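DNA repair protein RAD7 (Saccharomyces cerevisiae, PDB 5ZB2) promotes global genome nucleotide excision repair, which clears damage from nontranscribed DNA, as part of a complex with RAD16 and ABF1. Local coordinates at residues A[146-151]-A[156-161]; A[189-194]-A[215-220]; A[338-343]-A[361-366]. All blocks are in the same frame, centred on the assembly; numbering follows the deposited sequence.

How the contacts relate
The modelled chain is the C-terminal part of Rad7, built mainly as a leucine-rich repeat solenoid of parallel strands backed by helices and preceded by N-terminal helices, and the three contacts sample successive ways of holding it together. Contact 1 closes the shortest loop, four residues, and ties helix 141-150 to the following strand, 157-161. Contact 2 spans 20 residues and joins the loops that leave strands 184-188 and 210-214. Contact 3, with 17 residues between its segments, packs helix 337-341 on helix 361-370. All three follow in series, so none nests in or crosses another. L190 of contact 2 touches I160 and S161 of contact 1; contact 3 lies about 45 Å from contact 1, centre to centre.

Contact 1: residues A[146-151]-A[156-161]; sequences KFFVIM and EEFHIS
F148 drives the edge of its ring into a face of F158, and this T-shaped (edge-to-face) stack is the heart of the contact. The planes stand at 87° and the ring centroids are 5.2 Å apart. The leading atoms of F148 are CE1 and CZ, which arrive near the rim of the F158 ring and not over its middle; CZ of F148 lies 3.8 Å from CZ of F158. Such a meeting sets the positive hydrogen rim of one ring against the electron-rich face of the other, so it probably adds a directional preference to plain apolar packing.

In F158 CB points to the helix, and a first torsion of -174°, with CG opposite the backbone N, places the ring against F148. F147 takes the same kind of turn, chi1 167°, and brings its CE2 to 4.1 Å from CE1 of F158, with the two side chains meeting at a slant. On its own segment, CG of M151 sits 3.6 Å above one face of the F147 ring, offset toward the rim, while CE1 of F148 lies at its edge. All three phenylalanines are buried. L174 of helix 168-178 touches both F148 and F158, and L118 and A122 of helix 115-124 press on F147, as does L131 of strand 130-134. Were F158 an alanine, the edge of F148 would probably lose the face it points into, and a gap would open between helix and strand.

Across a short connection, helix 141-150 thus packs on strand 157-161, the apolar filling between the helical outer layer and the parallel strands that is characteristic of a leucine-rich repeat solenoid.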
loop_
_atom_site.group_PDB
_atom_site.type_symbol
_atom_site.label_atom_id
_atom_site.label_comp_id
_atom_site.label_asym_id
_atom_site.label_seq_id
_atom_site.Cartn_x
_atom_site.Cartn_y
_atom_site.Cartn_z
ATOM N N LYS A 146 -7.275 7.692 18.464
ATOM C CA LYS A 146 -5.884 7.808 18.034
ATOM C C LYS A 146 -5.708 8.947 17.039
ATOM O O LYS A 146 -4.717 9.683 17.092
ATOM C CB LYS A 146 -5.405 6.495 17.421
ATOM C CG LYS A 146 -5.266 5.360 18.411
ATOM C CD LYS A 146 -4.570 4.166 17.780
ATOM C CE LYS A 146 -4.556 2.969 18.716
ATOM N NZ LYS A 146 -5.927 2.442 18.969
ATOM N N PHE A 147 -6.662 9.106 16.121
ATOM C CA PHE A 147 -6.563 10.173 15.131
ATOM C C PHE A 147 -6.612 11.547 15.791
ATOM O O PHE A 147 -5.865 12.454 15.405
ATOM C CB PHE A 147 -7.681 10.020 14.098
ATOM C CG PHE A 147 -7.863 11.220 13.219
ATOM C CD1 PHE A 147 -7.002 11.462 12.167
ATOM C CD2 PHE A 147 -8.905 12.104 13.442
ATOM C CE1 PHE A 147 -7.170 12.564 11.357
ATOM C CE2 PHE A 147 -9.079 13.205 12.634
ATOM C CZ PHE A 147 -8.212 13.435 11.587
ATOM N N PHE A 148 -7.475 11.720 16.795
ATOM C CA PHE A 148 -7.594 13.022 17.449
ATOM C C PHE A 148 -6.383 13.332 18.321
ATOM O O PHE A 148 -5.988 14.497 18.430
ATOM C CB PHE A 148 -8.878 13.077 18.273
ATOM C CG PHE A 148 -10.130 12.985 17.448
ATOM C CD1 PHE A 148 -10.265 13.725 16.287
ATOM C CD2 PHE A 148 -11.166 12.148 17.823
ATOM C CE1 PHE A 148 -11.411 13.640 15.523
ATOM C CE2 PHE A 148 -12.310 12.058 17.062
ATOM C CZ PHE A 148 -12.432 12.803 15.911
ATOM N N VAL A 149 -5.776 12.319 18.941
ATOM C CA VAL A 149 -4.533 12.549 19.677
ATOM C C VAL A 149 -3.458 13.079 18.735
ATOM O O VAL A 149 -2.752 14.046 19.046
ATOM C CB VAL A 149 -4.080 11.260 20.387
ATOM C CG1 VAL A 149 -2.688 11.426 20.998
ATOM C CG2 VAL A 149 -5.082 10.867 21.465
ATOM N N ILE A 150 -3.325 12.458 17.561
ATOM C CA ILE A 150 -2.321 12.889 16.594
ATOM C C ILE A 150 -2.604 14.301 16.102
ATOM O O ILE A 150 -1.672 15.056 15.801
ATOM C CB ILE A 150 -2.255 11.889 15.420
ATOM C CG1 ILE A 150 -1.742 10.535 15.917
ATOM C CG2 ILE A 150 -1.352 12.418 14.301
ATOM C CD1 ILE A 150 -1.826 9.428 14.898
ATOM N N MET A 151 -3.877 14.678 15.994
ATOM C CA MET A 151 -4.258 15.997 15.502
ATOM C C MET A 151 -4.414 17.024 16.620
ATOM O O MET A 151 -4.828 18.155 16.348
ATOM C CB MET A 151 -5.571 15.905 14.709
ATOM C CG MET A 151 -5.494 15.059 13.438
ATOM S SD MET A 151 -4.295 15.673 12.235
ATOM C CE MET A 151 -5.027 17.245 11.786
ATOM N N GLU A 156 -8.551 22.502 13.191
ATOM C CA GLU A 156 -9.429 23.655 13.333
ATOM C C GLU A 156 -10.823 23.423 12.765
ATOM O O GLU A 156 -11.753 24.151 13.134
ATOM C CB GLU A 156 -8.811 24.877 12.640
ATOM C CG GLU A 156 -7.478 25.312 13.229
ATOM C CD GLU A 156 -6.746 26.319 12.359
ATOM O OE1 GLU A 156 -5.532 26.517 12.575
ATOM O OE2 GLU A 156 -7.376 26.905 11.455
ATOM N N GLU A 157 -10.992 22.438 11.887
ATOM C CA GLU A 157 -12.266 22.195 11.220
ATOM C C GLU A 157 -12.459 20.695 11.070
ATOM O O GLU A 157 -11.611 20.014 10.484
ATOM C CB GLU A 157 -12.309 22.887 9.855
ATOM C CG GLU A 157 -13.602 22.692 9.101
ATOM C CD GLU A 157 -13.746 23.650 7.935
ATOM O OE1 GLU A 157 -12.840 23.683 7.075
ATOM O OE2 GLU A 157 -14.760 24.378 7.883
ATOM N N PHE A 158 -13.565 20.179 11.599
ATOM C CA PHE A 158 -13.867 18.755 11.509
ATOM C C PHE A 158 -15.355 18.576 11.259
ATOM O O PHE A 158 -16.181 19.029 12.059
ATOM C CB PHE A 158 -13.441 18.014 12.781
ATOM C CG PHE A 158 -13.588 16.520 12.689
ATOM C CD1 PHE A 158 -12.746 15.775 11.875
ATOM C CD2 PHE A 158 -14.569 15.860 13.412
ATOM C CE1 PHE A 158 -12.879 14.402 11.782
ATOM C CE2 PHE A 158 -14.707 14.480 13.323
ATOM C CZ PHE A 158 -13.857 13.754 12.509
ATOM N N HIS A 159 -15.685 17.932 10.140
ATOM C CA HIS A 159 -17.046 17.526 9.815
ATOM C C HIS A 159 -17.032 16.038 9.504
ATOM O O HIS A 159 -16.247 15.587 8.663
ATOM C CB HIS A 159 -17.598 18.307 8.615
ATOM C CG HIS A 159 -17.697 19.783 8.844
ATOM N ND1 HIS A 159 -18.888 20.472 8.748
ATOM C CD2 HIS A 159 -16.756 20.702 9.166
ATOM C CE1 HIS A 159 -18.677 21.751 9.002
ATOM N NE2 HIS A 159 -17.392 21.917 9.259
ATOM N N ILE A 160 -17.884 15.275 10.191
ATOM C CA ILE A 160 -18.040 13.849 9.933
ATOM C C ILE A 160 -19.523 13.536 9.779
ATOM O O ILE A 160 -20.367 14.110 10.478
ATOM C CB ILE A 160 -17.406 12.988 11.044
ATOM C CG1 ILE A 160 -17.645 11.502 10.746
ATOM C CG2 ILE A 160 -17.956 13.381 12.411
ATOM C CD1 ILE A 160 -16.817 10.575 11.584
ATOM N N SER A 161 -19.840 12.610 8.873
ATOM C CA SER A 161 -21.224 12.290 8.565
ATOM C C SER A 161 -21.359 10.810 8.227
ATOM O O SER A 161 -20.406 10.160 7.787
ATOM C CB SER A 161 -21.746 13.135 7.397
ATOM O OG SER A 161 -21.538 14.516 7.632
#

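Contact 2: residues A[189-194]-A[215-220]; sequences RLDSIS and YPFNEE
R189 lays its guanidinium flat on the ring of Y215, and this stack is one of two directly packed patches, with water bridging the backbones between the loops. The two planes are inclined by 25°, and CZ of R189 stands 4.3 Å from the ring centroid, 26° off the normal, which makes the pair a cation-pi interaction as well. NE of R189 comes to 3.8 Å from CD2 of Y215, while NH2 lies over the centre of the ring. The arm reaches there because it runs extended from CG to NE, with CG also resting against the tyrosine.

A second close meeting involves F217 and D191. With chi1 at -169°, CG of F217 lies opposite its backbone N, and CB approaches O of D191 to 3.3 Å; the carboxylate of D191 meets the ring more loosely and at a slant, CG of D191 being 3.7 Å from CD1 of F217.

Both segments lie in the connections that follow parallel strands, 184-188 and 210-214, of adjacent turns in the leucine-rich repeat solenoid. The backbones continue side by side beyond the strands, but no direct hydrogen bond joins them, and a type I turn from L190 to I193 bends the first loop.

Waters bridge the two backbones. One molecule accepts from N of F217 at 2.8 Å and lies within bonding distance of the carbonyl oxygens of L190 and I193; another accepts from N of N218 and reaches O of I193. A third donates to OD1 of D191 and to O of Y215. On the outer side, R189, D191 and F217 are exposed, whereas behind the first loop I193 packs on L171 of helix 168-178, and S192 OG is hydrogen-bonded to O of H164.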
loop_
_atom_site.group_PDB
_atom_site.type_symbol
_atom_site.label_atom_id
_atom_site.label_comp_id
_atom_site.label_asym_id
_atom_site.label_seq_id
_atom_site.Cartn_x
_atom_site.Cartn_y
_atom_site.Cartn_z
ATOM N N ARG A 189 -26.072 13.007 10.793
ATOM C CA ARG A 189 -26.506 11.621 10.637
ATOM C C ARG A 189 -25.545 10.665 11.348
ATOM O O ARG A 189 -24.994 9.731 10.758
ATOM C CB ARG A 189 -26.644 11.268 9.153
ATOM C CG ARG A 189 -27.797 11.970 8.456
ATOM C CD ARG A 189 -28.040 11.413 7.060
ATOM N NE ARG A 189 -29.232 11.995 6.443
ATOM C CZ ARG A 189 -30.474 11.557 6.640
ATOM N NH1 ARG A 189 -30.707 10.525 7.441
ATOM N NH2 ARG A 189 -31.492 12.157 6.035
ATOM N N LEU A 190 -25.352 10.923 12.642
ATOM C CA LEU A 190 -24.494 10.112 13.501
ATOM C C LEU A 190 -25.395 9.413 14.518
ATOM O O LEU A 190 -25.752 9.990 15.550
ATOM C CB LEU A 190 -23.429 10.978 14.165
ATOM C CG LEU A 190 -22.594 11.807 13.178
ATOM C CD1 LEU A 190 -21.652 12.744 13.917
ATOM C CD2 LEU A 190 -21.806 10.908 12.224
ATOM N N ASP A 191 -25.752 8.162 14.222
ATOM C CA ASP A 191 -26.809 7.478 14.961
ATOM C C ASP A 191 -26.439 7.199 16.412
ATOM O O ASP A 191 -27.339 7.003 17.234
ATOM C CB ASP A 191 -27.167 6.162 14.262
ATOM C CG ASP A 191 -27.957 6.374 12.976
ATOM O OD1 ASP A 191 -27.990 7.511 12.457
ATOM O OD2 ASP A 191 -28.548 5.394 12.482
ATOM N N SER A 192 -25.149 7.166 16.746
ATOM C CA SER A 192 -24.700 6.824 18.089
ATOM C C SER A 192 -24.394 8.046 18.946
ATOM O O SER A 192 -23.984 7.889 20.100
ATOM C CB SER A 192 -23.454 5.934 18.012
ATOM O OG SER A 192 -23.748 4.681 17.412
ATOM N N ILE A 193 -24.577 9.246 18.418
ATOM C CA ILE A 193 -24.252 10.470 19.136
ATOM C C ILE A 193 -25.481 10.928 19.908
ATOM O O ILE A 193 -26.576 11.039 19.344
ATOM C CB ILE A 193 -23.769 11.563 18.166
ATOM C CG1 ILE A 193 -22.435 11.165 17.518
ATOM C CG2 ILE A 193 -23.642 12.913 18.873
ATOM C CD1 ILE A 193 -21.269 10.983 18.484
ATOM N N SER A 194 -25.300 11.186 21.203
ATOM C CA SER A 194 -26.354 11.766 22.028
ATOM C C SER A 194 -25.879 12.894 22.933
ATOM O O SER A 194 -26.726 13.643 23.430
ATOM C CB SER A 194 -27.006 10.689 22.902
ATOM O OG SER A 194 -26.126 10.298 23.938
ATOM N N TYR A 215 -29.953 15.892 11.688
ATOM C CA TYR A 215 -30.624 14.618 11.909
ATOM C C TYR A 215 -30.043 13.848 13.090
ATOM O O TYR A 215 -29.471 12.767 12.912
ATOM C CB TYR A 215 -30.566 13.795 10.620
ATOM C CG TYR A 215 -30.995 14.629 9.437
ATOM C CD1 TYR A 215 -32.307 15.052 9.315
ATOM C CD2 TYR A 215 -30.082 15.035 8.474
ATOM C CE1 TYR A 215 -32.710 15.841 8.259
ATOM C CE2 TYR A 215 -30.472 15.826 7.411
ATOM C CZ TYR A 215 -31.793 16.227 7.309
ATOM O OH TYR A 215 -32.205 17.014 6.256
ATOM N N PRO A 216 -30.184 14.363 14.310
ATOM C CA PRO A 216 -29.826 13.566 15.487
ATOM C C PRO A 216 -30.736 12.355 15.612
ATOM O O PRO A 216 -31.916 12.399 15.257
ATOM C CB PRO A 216 -30.027 14.540 16.651
ATOM C CG PRO A 216 -31.060 15.504 16.144
ATOM C CD PRO A 216 -30.774 15.661 14.679
ATOM N N PHE A 217 -30.174 11.259 16.131
ATOM C CA PHE A 217 -30.930 10.014 16.222
ATOM C C PHE A 217 -32.120 10.163 17.163
ATOM O O PHE A 217 -33.257 9.834 16.804
ATOM C CB PHE A 217 -30.015 8.879 16.680
ATOM C CG PHE A 217 -30.635 7.520 16.549
ATOM C CD1 PHE A 217 -30.781 6.930 15.304
ATOM C CD2 PHE A 217 -31.075 6.834 17.666
ATOM C CE1 PHE A 217 -31.353 5.678 15.178
ATOM C CE2 PHE A 217 -31.647 5.582 17.548
ATOM C CZ PHE A 217 -31.789 5.004 16.302
ATOM N N ASN A 218 -31.876 10.654 18.375
ATOM C CA ASN A 218 -32.939 11.002 19.311
ATOM C C ASN A 218 -33.061 12.521 19.326
ATOM O O ASN A 218 -32.165 13.222 19.812
ATOM C CB ASN A 218 -32.651 10.446 20.701
ATOM C CG ASN A 218 -32.688 8.930 20.737
ATOM O OD1 ASN A 218 -33.520 8.303 20.079
ATOM N ND2 ASN A 218 -31.781 8.329 21.500
ATOM N N GLU A 219 -34.177 13.025 18.798
ATOM C CA GLU A 219 -34.299 14.452 18.521
ATOM C C GLU A 219 -34.253 15.289 19.794
ATOM O O GLU A 219 -33.828 16.449 19.757
ATOM C CB GLU A 219 -35.592 14.716 17.746
ATOM C CG GLU A 219 -35.613 14.122 16.324
ATOM C CD GLU A 219 -35.714 12.608 16.292
ATOM O OE1 GLU A 219 -35.178 12.003 15.339
ATOM O OE2 GLU A 219 -36.331 12.029 17.210
ATOM N N GLU A 220 -34.682 14.729 20.927
ATOM C CA GLU A 220 -34.646 15.481 22.177
ATOM C C GLU A 220 -33.225 15.739 22.666
ATOM O O GLU A 220 -33.042 16.571 23.559
ATOM C CB GLU A 220 -35.450 14.759 23.267
ATOM C CG GLU A 220 -34.890 13.416 23.731
ATOM C CD GLU A 220 -35.203 12.275 22.780
ATOM O OE1 GLU A 220 -35.797 12.530 21.711
ATOM O OE2 GLU A 220 -34.853 11.121 23.105
HETATM O O HOH W 1 -27.473 11.728 16.767
HETATM O O HOH W 2 -26.435 13.244 13.808
HETATM O O HOH W 3 -29.071 9.617 13.344
HETATM O O HOH W 4 -29.433 11.190 19.588
#

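Contact 3: residues A[338-343]-A[361-366]; sequences EAFVAL and DSVIQM
Three torsions bring F340, V363 and M366 together. F340 directs CB toward helix 361-370, with CG opposite the carbonyl carbon (chi1 -59°); in V363, CG1 stands opposite the backbone N and lies over one face of that ring; and M366 runs extended through chi1 and chi2 before bending at chi3, 59°, which carries its methyl to the other backbone. The elements joined are helices 337-341 and 361-370, consecutive members of the outer, helical layer of a leucine-rich repeat solenoid, separated in sequence by the short strand 350-352.

V363 meets the aromatic group from above. Its CG1 is 4.1 Å from the centroid of the F340 ring, a CH-pi contact. The methyl is nearest the root of the ring, 3.7 Å from CG of F340, with CD2 and CB close beside it, and the two side chains run across each other at about a right angle. Both residues are buried. L353 and C358, from loops, also touch F340, as does L367 from helix 361-370, so that V363 is one of several apolar neighbours of the ring.

M366 works nearer the surface. The methyl CE rests 4.0 Å from CB of F340 and against the main chain where F340 passes into V341, a segment whose helical bonds are weak. V341 is exposed and its CB points away from helix 361-370, yet CG2 still comes within 4.3 Å of CE of M366. No hydrogen bond crosses between these helical segments, and apolar packing carries the contact. The sulfur takes part too: SD of M366 lies 4.1 Å from CA of V341.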
loop_
_atom_site.group_PDB
_atom_site.type_symbol
_atom_site.label_atom_id
_atom_site.label_comp_id
_atom_site.label_asym_id
_atom_site.label_seq_id
_atom_site.Cartn_x
_atom_site.Cartn_y
_atom_site.Cartn_z
ATOM N N GLU A 338 -47.874 37.365 -1.841
ATOM C CA GLU A 338 -47.264 38.588 -1.329
ATOM C C GLU A 338 -45.803 38.376 -0.954
ATOM O O GLU A 338 -44.986 39.291 -1.104
ATOM C CB GLU A 338 -48.052 39.102 -0.121
ATOM C CG GLU A 338 -47.594 40.461 0.393
ATOM C CD GLU A 338 -47.810 41.572 -0.617
ATOM O OE1 GLU A 338 -48.532 41.340 -1.611
ATOM O OE2 GLU A 338 -47.258 42.675 -0.416
ATOM N N ALA A 339 -45.454 37.187 -0.458
ATOM C CA ALA A 339 -44.063 36.916 -0.115
ATOM C C ALA A 339 -43.154 37.096 -1.325
ATOM O O ALA A 339 -42.069 37.681 -1.215
ATOM C CB ALA A 339 -43.923 35.501 0.449
ATOM N N PHE A 340 -43.580 36.606 -2.490
ATOM C CA PHE A 340 -42.739 36.674 -3.676
ATOM C C PHE A 340 -42.730 38.059 -4.308
ATOM O O PHE A 340 -41.834 38.355 -5.108
ATOM C CB PHE A 340 -43.197 35.632 -4.695
ATOM C CG PHE A 340 -43.159 34.227 -4.172
ATOM C CD1 PHE A 340 -41.963 33.534 -4.102
ATOM C CD2 PHE A 340 -44.315 33.601 -3.738
ATOM C CE1 PHE A 340 -41.923 32.241 -3.616
ATOM C CE2 PHE A 340 -44.279 32.305 -3.253
ATOM C CZ PHE A 340 -43.083 31.627 -3.191
ATOM N N VAL A 341 -43.695 38.914 -3.965
ATOM C CA VAL A 341 -43.655 40.299 -4.422
ATOM C C VAL A 341 -42.351 40.953 -3.991
ATOM O O VAL A 341 -41.716 41.681 -4.764
ATOM C CB VAL A 341 -44.878 41.075 -3.894
ATOM C CG1 VAL A 341 -44.816 42.530 -4.316
ATOM C CG2 VAL A 341 -46.168 40.444 -4.398
ATOM N N ALA A 342 -41.921 40.692 -2.756
ATOM C CA ALA A 342 -40.698 41.277 -2.223
ATOM C C ALA A 342 -39.441 40.542 -2.661
ATOM O O ALA A 342 -38.338 41.055 -2.440
ATOM C CB ALA A 342 -40.756 41.301 -0.695
ATOM N N LEU A 343 -39.571 39.365 -3.273
ATOM C CA LEU A 343 -38.411 38.556 -3.646
ATOM C C LEU A 343 -37.829 39.094 -4.952
ATOM O O LEU A 343 -38.038 38.555 -6.041
ATOM C CB LEU A 343 -38.801 37.087 -3.763
ATOM C CG LEU A 343 -37.673 36.084 -4.011
ATOM C CD1 LEU A 343 -36.586 36.198 -2.954
ATOM C CD2 LEU A 343 -38.230 34.667 -4.045
ATOM N N ASP A 361 -48.313 30.331 -12.418
ATOM C CA ASP A 361 -47.620 30.935 -13.552
ATOM C C ASP A 361 -47.339 32.412 -13.304
ATOM O O ASP A 361 -46.271 32.917 -13.668
ATOM C CB ASP A 361 -48.445 30.755 -14.827
ATOM C CG ASP A 361 -48.609 29.298 -15.214
ATOM O OD1 ASP A 361 -47.706 28.491 -14.901
ATOM O OD2 ASP A 361 -49.640 28.960 -15.833
ATOM N N SER A 362 -48.287 33.120 -12.687
ATOM C CA SER A 362 -48.093 34.538 -12.410
ATOM C C SER A 362 -46.895 34.774 -11.501
ATOM O O SER A 362 -46.192 35.780 -11.651
ATOM C CB SER A 362 -49.355 35.127 -11.780
ATOM O OG SER A 362 -50.466 34.998 -12.652
ATOM N N VAL A 363 -46.645 33.865 -10.558
ATOM C CA VAL A 363 -45.502 34.018 -9.662
ATOM C C VAL A 363 -44.201 33.769 -10.419
ATOM O O VAL A 363 -43.254 34.558 -10.332
ATOM C CB VAL A 363 -45.641 33.078 -8.451
ATOM C CG1 VAL A 363 -44.474 33.266 -7.493
ATOM C CG2 VAL A 363 -46.963 33.322 -7.732
ATOM N N ILE A 364 -44.137 32.666 -11.170
ATOM C CA ILE A 364 -42.955 32.384 -11.981
ATOM C C ILE A 364 -42.677 33.545 -12.927
ATOM O O ILE A 364 -41.526 33.967 -13.096
ATOM C CB ILE A 364 -43.140 31.061 -12.749
ATOM C CG1 ILE A 364 -43.318 29.891 -11.773
ATOM C CG2 ILE A 364 -41.967 30.809 -13.694
ATOM C CD1 ILE A 364 -42.158 29.683 -10.805
ATOM N N GLN A 365 -43.725 34.069 -13.565
ATOM C CA GLN A 365 -43.572 35.226 -14.438
ATOM C C GLN A 365 -42.945 36.392 -13.686
ATOM O O GLN A 365 -41.940 36.964 -14.125
ATOM C CB GLN A 365 -44.936 35.620 -15.010
ATOM C CG GLN A 365 -44.967 36.935 -15.786
ATOM C CD GLN A 365 -44.215 36.872 -17.099
ATOM O OE1 GLN A 365 -43.322 36.046 -17.281
ATOM N NE2 GLN A 365 -44.580 37.748 -18.027
ATOM N N MET A 366 -43.532 36.758 -12.546
ATOM C CA MET A 366 -43.031 37.893 -11.779
ATOM C C MET A 366 -41.596 37.661 -11.321
ATOM O O MET A 366 -40.758 38.567 -11.402
ATOM C CB MET A 366 -43.946 38.145 -10.581
ATOM C CG MET A 366 -43.459 39.224 -9.628
ATOM S SD MET A 366 -44.636 39.546 -8.303
ATOM C CE MET A 366 -44.765 37.930 -7.539
#